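Lmo0181 protein (Listeria monocytogenes serovar 1/2a, PDB 5F7V) binds the cyclic alpha-glucan cycloalternan as an ABC substrate-binding lipoprotein, and probably delivers it to a membrane transporter for uptake. Local coordinates at residues A[149-153]-A[154-158]; A[182-185]-A[186-190]; A[238-242]-A[243-247]. All blocks are in the same frame, centred on the assembly; numbering follows the deposited sequence.

Contact 1 of 3, residues A[149-153]-A[154-158]; sequences ADWTW and KDEEA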
ATOM      1  N   ALA A 149      20.233  -2.471   6.535  1.00  9.36           N
ATOM      2  CA  ALA A 149      19.090  -2.683   7.384  1.00 10.10           C
ATOM      3  C   ALA A 149      19.307  -2.045   8.758  1.00 10.35           C
ATOM      4  O   ALA A 149      18.347  -1.949   9.529  1.00 11.56           O
ATOM      5  CB  ALA A 149      18.831  -4.187   7.543  1.00 11.80           C
ATOM      6  N   ASP A 150      20.507  -1.586   9.066  1.00 10.16           N
ATOM      7  CA  ASP A 150      20.660  -0.877  10.338  1.00 10.32           C
ATOM      8  C   ASP A 150      20.987   0.580  10.195  1.00  8.41           C
ATOM      9  O   ASP A 150      21.281   1.234  11.192  1.00  8.60           O
ATOM     10  CB  ASP A 150      21.580  -1.642  11.241  1.00 12.51           C
ATOM     11  CG  ASP A 150      20.851  -2.872  11.802  1.00 14.51           C
ATOM     12  OD1 ASP A 150      19.821  -2.908  12.575  1.00 15.79           O
ATOM     13  OD2 ASP A 150      21.363  -3.910  11.404  1.00 16.79           O
ATOM     14  N   TRP A 151      20.813   1.105   8.984  1.00  6.92           N
ATOM     15  CA  TRP A 151      20.769   2.547   8.868  1.00  5.76           C
ATOM     16  C   TRP A 151      19.667   3.138   9.748  1.00  5.22           C
ATOM     17  O   TRP A 151      18.614   2.538   9.920  1.00  5.51           O
ATOM     18  CB  TRP A 151      20.453   2.869   7.425  1.00  5.24           C
ATOM     19  CG  TRP A 151      21.621   3.000   6.477  1.00  5.32           C
ATOM     20  CD1 TRP A 151      22.922   2.671   6.670  1.00  5.95           C
ATOM     21  CD2 TRP A 151      21.533   3.598   5.175  1.00  5.12           C
ATOM     22  NE1 TRP A 151      23.661   3.040   5.561  1.00  5.99           N
ATOM     23  CE2 TRP A 151      22.827   3.599   4.639  1.00  5.44           C
ATOM     24  CE3 TRP A 151      20.477   4.147   4.427  1.00  4.87           C
ATOM     25  CZ2 TRP A 151      23.086   4.151   3.360  1.00  5.46           C
ATOM     26  CZ3 TRP A 151      20.751   4.677   3.129  1.00  4.91           C
ATOM     27  CH2 TRP A 151      22.034   4.659   2.672  1.00  5.21           C
ATOM     28  N   THR A 152      19.932   4.353  10.216  1.00  4.54           N
ATOM     29  CA  THR A 152      18.890   5.218  10.736  1.00  4.25           C
ATOM     30  C   THR A 152      18.698   6.371   9.763  1.00  3.80           C
ATOM     31  O   THR A 152      19.423   6.511   8.769  1.00  3.68           O
ATOM     32  CB  THR A 152      19.170   5.704  12.174  1.00  4.54           C
ATOM     33  OG1 THR A 152      20.337   6.545  12.191  1.00  4.59           O
ATOM     34  CG2 THR A 152      19.304   4.544  13.134  1.00  5.28           C
ATOM     35  N   TRP A 153      17.716   7.230  10.045  1.00  3.75           N
ATOM     36  CA  TRP A 153      17.468   8.379   9.147  1.00  3.68           C
ATOM     37  C   TRP A 153      18.731   9.132   8.805  1.00  3.69           C
ATOM     38  O   TRP A 153      18.926   9.516   7.636  1.00  3.75           O
ATOM     39  CB  TRP A 153      16.523   9.392   9.775  1.00  3.93           C
ATOM     40  CG  TRP A 153      15.116   8.917   9.976  1.00  4.24           C
ATOM     41  CD1 TRP A 153      14.464   7.822   9.446  1.00  4.44           C
ATOM     42  CD2 TRP A 153      14.153   9.625  10.752  1.00  4.66           C
ATOM     43  NE1 TRP A 153      13.157   7.814   9.893  1.00  5.05           N
ATOM     44  CE2 TRP A 153      12.938   8.895  10.702  1.00  5.16           C
ATOM     45  CE3 TRP A 153      14.221  10.782  11.532  1.00  4.84           C
ATOM     46  CZ2 TRP A 153      11.789   9.329  11.384  1.00  5.84           C
ATOM     47  CZ3 TRP A 153      13.084  11.176  12.239  1.00  5.40           C
ATOM     48  CH2 TRP A 153      11.910  10.467  12.132  1.00  5.88           C
ATOM     49  N   LYS A 154      19.638   9.337   9.750  1.00  3.87           N
ATOM     50  CA  LYS A 154      20.797  10.153   9.471  1.00  4.23           C
ATOM     51  C   LYS A 154      21.701   9.521   8.414  1.00  4.36           C
ATOM     52  O   LYS A 154      22.322  10.238   7.635  1.00  4.62           O
ATOM     53  CB  LYS A 154      21.613  10.420  10.725  1.00  4.73           C
ATOM     54  CG  LYS A 154      22.270   9.202  11.341  1.00  4.93           C
ATOM     55  CD  LYS A 154      22.908   9.497  12.688  1.00  5.68           C
ATOM     56  CE  LYS A 154      21.936   9.755  13.811  1.00  5.57           C
ATOM     57  NZ  LYS A 154      21.127   8.560  14.210  1.00  5.32           N
ATOM     58  N   ASP A 155      21.766   8.197   8.341  1.00  4.51           N
ATOM     59  CA  ASP A 155      22.566   7.540   7.289  1.00  4.93           C
ATOM     60  C   ASP A 155      21.938   7.739   5.930  1.00  4.77           C
ATOM     61  O   ASP A 155      22.636   7.999   4.933  1.00  5.20           O
ATOM     62  CB  ASP A 155      22.698   6.051   7.559  1.00  5.27           C
ATOM     63  CG  ASP A 155      23.319   5.778   8.891  1.00  6.15           C
ATOM     64  OD1 ASP A 155      24.517   6.078   9.030  1.00  8.07           O
ATOM     65  OD2 ASP A 155      22.654   5.257   9.803  1.00  6.19           O
ATOM     66  N   GLU A 156      20.631   7.639   5.821  0.50  4.50           N
ATOM     67  CA  GLU A 156      20.025   7.889   4.533  0.50  4.62           C
ATOM     68  C   GLU A 156      20.067   9.361   4.154  0.50  4.94           C
ATOM     69  O   GLU A 156      20.185   9.690   2.962  0.50  5.16           O
ATOM     70  CB  GLU A 156      18.595   7.385   4.524  0.50  4.73           C
ATOM     71  CG  GLU A 156      17.888   7.864   3.298  0.50  5.25           C
ATOM     72  CD  GLU A 156      16.547   7.190   3.155  0.50  5.70           C
ATOM     73  OE1 GLU A 156      16.141   6.251   3.927  0.50  5.89           O
ATOM     74  OE2 GLU A 156      15.896   7.713   2.227  0.50  6.49           O
ATOM     75  N   GLU A 157      19.981  10.270   5.118  1.00  5.11           N
ATOM     76  CA  GLU A 157      20.088  11.675   4.771  1.00  5.93           C
ATOM     77  C   GLU A 157      21.486  11.998   4.279  1.00  5.94           C
ATOM     78  O   GLU A 157      21.625  12.758   3.316  1.00  6.20           O
ATOM     79  CB  GLU A 157      19.755  12.544   5.983  1.00  6.92           C
ATOM     80  CG  GLU A 157      18.272  12.521   6.407  1.00  7.89           C
ATOM     81  CD  GLU A 157      17.954  13.155   7.754  1.00  9.62           C
ATOM     82  OE1 GLU A 157      18.838  13.852   8.278  1.00 11.82           O
ATOM     83  OE2 GLU A 157      16.810  13.090   8.306  1.00 11.54           O
ATOM     84  N   ALA A 158      22.515  11.481   4.907  1.00  4.28           N
ATOM     85  CA  ALA A 158      23.876  11.765   4.479  1.00  4.41           C
ATOM     86  C   ALA A 158      24.128  11.167   3.095  1.00  4.16           C
ATOM     87  O   ALA A 158      24.713  11.815   2.197  1.00  4.09           O
ATOM     88  CB  ALA A 158      24.911  11.251   5.449  1.00  4.70           C
TER
HETATM   89  O   HOH W   1      22.826   5.761  12.429  1.00  7.23           O

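Contact 2 of 3, residues A[182-185]-A[186-190]; sequences FYKV and AAQNG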
ATOM      1  N   PHE A 182       3.032   8.914   6.634  1.00  3.29           N
ATOM      2  CA  PHE A 182       3.368   9.508   7.937  1.00  3.32           C
ATOM      3  C   PHE A 182       3.023   8.640   9.109  1.00  3.34           C
ATOM      4  O   PHE A 182       3.734   8.726  10.100  1.00  3.35           O
ATOM      5  CB  PHE A 182       2.658  10.839   8.069  1.00  3.43           C
ATOM      6  CG  PHE A 182       3.169  11.633   9.241  1.00  3.48           C
ATOM      7  CD1 PHE A 182       4.500  12.038   9.270  1.00  3.45           C
ATOM      8  CD2 PHE A 182       2.370  11.948  10.313  1.00  3.59           C
ATOM      9  CE1 PHE A 182       5.022  12.749  10.326  1.00  3.53           C
ATOM     10  CE2 PHE A 182       2.885  12.657  11.379  1.00  3.68           C
ATOM     11  CZ  PHE A 182       4.211  13.036  11.384  1.00  3.65           C
ATOM     12  N   TYR A 183       1.989   7.805   9.049  1.00  3.37           N
ATOM     13  CA  TYR A 183       1.762   7.008  10.270  1.00  3.41           C
ATOM     14  C   TYR A 183       2.956   6.082  10.491  1.00  3.36           C
ATOM     15  O   TYR A 183       3.296   5.750  11.620  1.00  3.55           O
ATOM     16  CB  TYR A 183       0.429   6.269  10.309  1.00  3.49           C
ATOM     17  CG  TYR A 183       0.188   5.145   9.327  1.00  3.47           C
ATOM     18  CD1 TYR A 183       0.642   3.871   9.574  1.00  3.46           C
ATOM     19  CD2 TYR A 183      -0.515   5.340   8.151  1.00  3.49           C
ATOM     20  CE1 TYR A 183       0.375   2.820   8.717  1.00  3.48           C
ATOM     21  CE2 TYR A 183      -0.796   4.315   7.281  1.00  3.51           C
ATOM     22  CZ  TYR A 183      -0.324   3.068   7.568  1.00  3.50           C
ATOM     23  OH  TYR A 183      -0.626   2.038   6.716  1.00  3.57           O
ATOM     24  N   LYS A 184       3.589   5.626   9.409  1.00  3.28           N
ATOM     25  CA  LYS A 184       4.834   4.849   9.511  1.00  3.25           C
ATOM     26  C   LYS A 184       6.020   5.683   9.976  1.00  3.23           C
ATOM     27  O   LYS A 184       6.738   5.282  10.878  1.00  3.28           O
ATOM     28  CB  LYS A 184       5.104   4.217   8.167  1.00  3.20           C
ATOM     29  CG  LYS A 184       6.434   3.504   8.087  1.00  3.19           C
ATOM     30  CD  LYS A 184       6.810   3.034   6.696  1.00  3.17           C
ATOM     31  CE  LYS A 184       7.012   4.169   5.693  1.00  3.12           C
ATOM     32  NZ  LYS A 184       7.185   3.625   4.321  1.00  3.13           N
ATOM     33  N   VAL A 185       6.267   6.809   9.325  1.00  3.20           N
ATOM     34  CA  VAL A 185       7.433   7.637   9.669  1.00  3.20           C
ATOM     35  C   VAL A 185       7.318   8.190  11.089  1.00  3.30           C
ATOM     36  O   VAL A 185       8.311   8.242  11.817  1.00  3.34           O
ATOM     37  CB  VAL A 185       7.662   8.736   8.596  1.00  3.18           C
ATOM     38  CG1 VAL A 185       8.843   9.588   8.976  1.00  3.21           C
ATOM     39  CG2 VAL A 185       7.942   8.057   7.261  1.00  3.12           C
ATOM     40  N   ALA A 186       6.101   8.546  11.500  1.00  3.35           N
ATOM     41  CA  ALA A 186       5.883   8.908  12.926  1.00  3.47           C
ATOM     42  C   ALA A 186       6.270   7.775  13.861  1.00  3.52           C
ATOM     43  O   ALA A 186       6.983   7.993  14.847  1.00  3.62           O
ATOM     44  CB  ALA A 186       4.432   9.295  13.138  1.00  3.54           C
ATOM     45  N   ALA A 187       5.865   6.555  13.502  1.00  3.48           N
ATOM     46  CA  ALA A 187       6.228   5.401  14.336  1.00  3.57           C
ATOM     47  C   ALA A 187       7.710   5.145  14.375  1.00  3.57           C
ATOM     48  O   ALA A 187       8.220   4.650  15.380  1.00  3.69           O
ATOM     49  CB  ALA A 187       5.487   4.172  13.826  1.00  3.55           C
ATOM     50  N   GLN A 188       8.439   5.502  13.325  1.00  3.46           N
ATOM     51  CA  GLN A 188       9.899   5.419  13.370  1.00  3.49           C
ATOM     52  C   GLN A 188      10.579   6.350  14.375  1.00  3.60           C
ATOM     53  O   GLN A 188      11.764   6.209  14.654  1.00  3.66           O
ATOM     54  CB  GLN A 188      10.451   5.711  11.965  1.00  3.37           C
ATOM     55  CG  GLN A 188      10.134   4.637  10.923  1.00  3.30           C
ATOM     56  CD  GLN A 188      10.418   5.065   9.507  1.00  3.21           C
ATOM     57  OE1 GLN A 188      10.890   6.169   9.223  1.00  3.19           O
ATOM     58  NE2 GLN A 188      10.070   4.168   8.606  1.00  3.18           N
ATOM     59  N   ASN A 189       9.821   7.297  14.911  1.00  3.64           N
ATOM     60  CA  ASN A 189      10.248   8.216  15.953  1.00  3.78           C
ATOM     61  C   ASN A 189       9.421   8.064  17.228  1.00  3.95           C
ATOM     62  O   ASN A 189       9.456   8.927  18.087  1.00  4.08           O
ATOM     63  CB  ASN A 189      10.201   9.661  15.445  1.00  3.76           C
ATOM     64  CG  ASN A 189      11.330  10.514  15.964  1.00  3.88           C
ATOM     65  OD1 ASN A 189      12.428  10.028  16.194  1.00  3.93           O
ATOM     66  ND2 ASN A 189      11.093  11.798  16.133  1.00  3.97           N
ATOM     67  N   GLY A 190       8.723   6.943  17.373  1.00  4.16           N
ATOM     68  CA  GLY A 190       7.980   6.638  18.603  1.00  4.59           C
ATOM     69  C   GLY A 190       6.646   7.325  18.699  1.00  5.04           C
ATOM     70  O   GLY A 190       6.010   7.254  19.761  1.00  5.68           O
TER

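Contact 3 of 3, residues A[238-242]-A[243-247]; sequences DLFMN and GQIAM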
ATOM      1  N   ASP A 238       8.471   7.486 -12.084  1.00  6.64           N
ATOM      2  CA  ASP A 238       8.883   7.870 -13.444  1.00  7.31           C
ATOM      3  C   ASP A 238      10.269   8.509 -13.418  1.00  6.89           C
ATOM      4  O   ASP A 238      11.154   8.197 -14.225  1.00  7.00           O
ATOM      5  CB  ASP A 238       7.912   8.865 -14.085  1.00  8.32           C
ATOM      6  CG  ASP A 238       6.467   8.438 -14.041  1.00  9.27           C
ATOM      7  OD1 ASP A 238       6.230   7.227 -14.158  1.00 11.23           O
ATOM      8  OD2 ASP A 238       5.569   9.300 -13.926  1.00 10.46           O
ATOM      9  N   LEU A 239      10.492   9.387 -12.441  1.00  6.38           N
ATOM     10  CA  LEU A 239      11.851   9.954 -12.268  1.00  6.21           C
ATOM     11  C   LEU A 239      12.875   8.875 -11.940  1.00  5.89           C
ATOM     12  O   LEU A 239      14.014   8.826 -12.401  1.00  5.80           O
ATOM     13  CB  LEU A 239      11.869  11.057 -11.231  1.00  6.20           C
ATOM     14  CG  LEU A 239      11.430  12.449 -11.717  1.00  6.73           C
ATOM     15  CD1 LEU A 239      10.001  12.510 -12.231  1.00  7.05           C
ATOM     16  CD2 LEU A 239      11.702  13.498 -10.634  1.00  6.94           C
ATOM     17  N   PHE A 240      12.460   7.932 -11.100  1.00  5.52           N
ATOM     18  CA  PHE A 240      13.345   6.786 -10.793  1.00  5.54           C
ATOM     19  C   PHE A 240      13.716   5.977 -12.034  1.00  6.08           C
ATOM     20  O   PHE A 240      14.903   5.676 -12.260  1.00  6.03           O
ATOM     21  CB  PHE A 240      12.699   5.893  -9.716  1.00  5.20           C
ATOM     22  CG  PHE A 240      13.576   4.745  -9.262  1.00  4.98           C
ATOM     23  CD1 PHE A 240      14.607   4.984  -8.356  1.00  4.85           C
ATOM     24  CD2 PHE A 240      13.408   3.450  -9.747  1.00  5.10           C
ATOM     25  CE1 PHE A 240      15.416   3.967  -7.927  1.00  4.88           C
ATOM     26  CE2 PHE A 240      14.245   2.422  -9.296  1.00  5.12           C
ATOM     27  CZ  PHE A 240      15.231   2.689  -8.389  1.00  4.96           C
ATOM     28  N   MET A 241      12.725   5.651 -12.869  1.00  6.76           N
ATOM     29  CA  MET A 241      13.004   5.003 -14.155  1.00  7.81           C
ATOM     30  C   MET A 241      13.884   5.823 -15.072  1.00  7.69           C
ATOM     31  O   MET A 241      14.625   5.219 -15.839  1.00  8.58           O
ATOM     32  CB  MET A 241      11.681   4.683 -14.852  1.00  8.87           C
ATOM     33  CG  MET A 241      11.020   3.481 -14.181  1.00  9.75           C
ATOM     34  SD  MET A 241      11.853   1.900 -14.500  1.00 12.30           S
ATOM     35  CE  MET A 241      11.451   1.401 -16.173  1.00 12.73           C
ATOM     36  N   ASN A 242      13.823   7.148 -14.971  1.00  7.36           N
ATOM     37  CA  ASN A 242      14.631   8.073 -15.768  1.00  7.55           C
ATOM     38  C   ASN A 242      16.012   8.301 -15.152  1.00  7.28           C
ATOM     39  O   ASN A 242      16.715   9.178 -15.673  1.00  7.79           O
ATOM     40  CB  ASN A 242      13.852   9.394 -15.955  1.00  7.85           C
ATOM     41  CG  ASN A 242      14.281  10.197 -17.196  1.00  8.35           C
ATOM     42  OD1 ASN A 242      14.468   9.615 -18.253  1.00  9.54           O
ATOM     43  ND2 ASN A 242      14.373  11.519 -17.073  1.00  8.31           N
ATOM     44  N   GLY A 243      16.426   7.495 -14.168  1.00  6.77           N
ATOM     45  CA  GLY A 243      17.753   7.638 -13.595  1.00  6.49           C
ATOM     46  C   GLY A 243      17.960   8.823 -12.691  1.00  6.16           C
ATOM     47  O   GLY A 243      19.115   9.229 -12.465  1.00  6.45           O
ATOM     48  N   GLN A 244      16.894   9.452 -12.213  1.00  5.66           N
ATOM     49  CA  GLN A 244      17.007  10.732 -11.512  1.00  5.46           C
ATOM     50  C   GLN A 244      16.858  10.612  -9.983  1.00  4.91           C
ATOM     51  O   GLN A 244      16.859  11.656  -9.324  1.00  4.76           O
ATOM     52  CB  GLN A 244      15.958  11.714 -12.015  1.00  5.68           C
ATOM     53  CG  GLN A 244      16.162  12.139 -13.462  1.00  6.20           C
ATOM     54  CD  GLN A 244      15.090  13.114 -13.861  1.00  6.57           C
ATOM     55  OE1 GLN A 244      14.116  12.741 -14.551  1.00  7.35           O
ATOM     56  NE2 GLN A 244      15.223  14.320 -13.392  1.00  6.66           N
ATOM     57  N   ILE A 245      16.646   9.421  -9.408  1.00  4.57           N
ATOM     58  CA  ILE A 245      16.442   9.251  -7.967  1.00  4.34           C
ATOM     59  C   ILE A 245      17.304   8.086  -7.470  1.00  4.12           C
ATOM     60  O   ILE A 245      17.148   6.956  -7.917  1.00  4.22           O
ATOM     61  CB  ILE A 245      14.948   9.056  -7.656  1.00  4.30           C
ATOM     62  CG1 ILE A 245      14.093  10.265  -8.048  1.00  4.50           C
ATOM     63  CG2 ILE A 245      14.769   8.686  -6.192  1.00  4.13           C
ATOM     64  CD1 ILE A 245      12.598  10.133  -7.893  1.00  4.57           C
ATOM     65  N   ALA A 246      18.198   8.342  -6.525  1.00  3.99           N
ATOM     66  CA  ALA A 246      19.033   7.257  -6.026  1.00  3.96           C
ATOM     67  C   ALA A 246      18.314   6.305  -5.087  1.00  3.82           C
ATOM     68  O   ALA A 246      18.586   5.104  -5.133  1.00  3.86           O
ATOM     69  CB  ALA A 246      20.266   7.826  -5.339  1.00  3.97           C
ATOM     70  N   MET A 247      17.394   6.805  -4.259  1.00  3.69           N
ATOM     71  CA  MET A 247      16.663   5.989  -3.254  1.00  3.57           C
ATOM     72  C   MET A 247      15.195   6.375  -3.343  1.00  3.52           C
ATOM     73  O   MET A 247      14.853   7.541  -3.231  1.00  3.54           O
ATOM     74  CB  MET A 247      17.149   6.225  -1.821  1.00  3.49           C
ATOM     75  CG  MET A 247      18.525   5.691  -1.544  1.00  3.55           C
ATOM     76  SD  MET A 247      19.111   6.082   0.100  1.00  3.59           S
ATOM     77  CE  MET A 247      19.681   7.786  -0.059  1.00  3.69           C
TER
HETATM   78  O   HOH W   2      17.130   6.366 -10.665  1.00  3.99           O

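Contact 1 of 3, residues A[149-153]-A[154-158]
Between Trp151 and Asp155 the backbone passes from an extended conformation (psi 149° at Trp151) into helix 153-163, with Thr152 at the N-cap. The first turn shows one half of a capping box. Thr152 N donates to Asp155 OD2 (2.9 Å) in a nearly straight bond that uses the anti lone pair of the carboxylate oxygen, away from OD1. The reciprocal bond is absent: Thr152 OG1 stands 4.4 Å from Asp155 N. Instead, this hydroxyl receives Lys154 NZ at 3.0 Å; the lysine runs alongside the threonine and bends at chi3 and chi4 (71° and 67°) to bring its ammonium group back to OG1. A water joins the two capping side chains, donating to Asp155 OD2 at 2.7 Å and also hydrogen-bonded to Thr152 OG1. OD2 is therefore gripped both by a backbone N-H and by the water. Thr152 O takes weak bonds from Asp155 N and Glu156 N, and the first firm turn of the helix is Glu157 N to Trp153 O (2.8 Å).

The Trp151 indole lies beneath the CB of the same aspartate. Asp155 CB sits over its five-membered ring in a CH-pi contact, 3.4 Å from the centroid. Glu156 reaches away with its carboxylate: in the conformer described, OE2 is hydrogen-bonded to His249 and Thr173, which would tie the helix start to the neighbouring strands. Its aliphatic root stays with the indole, where Glu156 CB meets Trp151 CZ3 on the benzo rim at 3.7 Å.

Contact 2 of 3, residues A[182-185]-A[186-190]
Phe182 and Ala186 meet one helical turn apart, and the first torsion of the phenylalanine decides how. With CG anti to the backbone N (chi1 -168°), the Phe182 ring swings along the helix until one face looks at the Ala186 methyl. Ala186 CB lies 4.2 Å from the ring centroid, displaced toward the CE2-CZ rim, in a CH-pi contact. Beneath it, Ala186 N donates to Phe182 O at 2.8 Å. The next bond along, Ala187 N to Tyr183 O, is longer at 3.3 Å, and Gln188 N follows with a bond to Lys184 O at 3.0 Å.

The Lys184 and Gln188 side chains run along each other in the same direction, with Lys184 CG 3.7 Å from Gln188 NE2. The lysine then bends at chi3 (64°), and its NZ forms salt bridges with Glu181 and Glu270. Val185 crosses the glutamine more obliquely, both its methyls 4.0 Å from Gln188 OE1. Outside partners hold that amide at both ends: OE1 accepts from Trp153 NE1 and NE2 donates to Ala277 O, which fixes which way it is turned.

Gly190, with positive phi (80°), ends the helix as the C-prime residue: Gly190 N binds Ala187 O at 3.1 Å and Gly191 N binds Ala186 O, the paired bonds of a Schellman motif.

Contact 3 of 3, residues A[238-242]-A[243-247]
Leu239 and Phe240, in the last turn of helix 236-241, offer their carbonyls to the chain that doubles back after them. Gln244 N donates to Leu239 O at 3.0 Å, and Gly243 N to Phe240 O at 3.0 Å. Phe240 O also takes a bond from a water (2.8 Å) that donates in turn to Ile245 O, so the water links the backbone at Ile245 to the helix end.

The Asn242 and Gln244 side chains run alongside each other. Asn242 ND2 reaches Gln244 OE1 at 2.8 Å with an N-H...O angle of 174°. The oxygen lies in the Asn242 amide plane, but the two amides are turned 75° apart. Gln244 NE2 goes on to Lys169 O. Ile245 packs back onto the helix: its extended CD1 arm ends 3.5 Å from Leu239 CB, while Ile245 CB faces Phe240 CD1 at 4.1 Å. Phe240 CG, anti to the backbone N, carries the ring across the isoleucine, its CD1 3.2 Å from Ile245 O; the ring also meets Phe263 edge-to-face.

With Gly243 at phi 74° as the C-prime residue, the two backbone bonds define a Schellman motif, which ends helix 236-241 and turns the chain toward strand 245-251.

How the contacts relate
Contacts 1 and 2 touch directly: Trp153 NE1 lies 2.9 Å from Gln188 OE1, and Trp153 CH2 packs 3.8 Å from Asn189 CB, so the start of helix 153-163 abuts the end of helix 179-187. Contact 1 also meets contact 3, through Trp151 CZ3 and Met247 SD (3.7 Å). Contacts 2 and 3 do not touch; their nearest atoms are about 11 Å apart. Contact 1 thus touches both the C-terminal end of helix 179-187 and strand 245-251. From the bound glucose units, the side chain of Lys184 is about 6 Å away, that of Ile245 about 9 Å and that of Glu156 about 13 Å, which places contact 2 closest to the glycan.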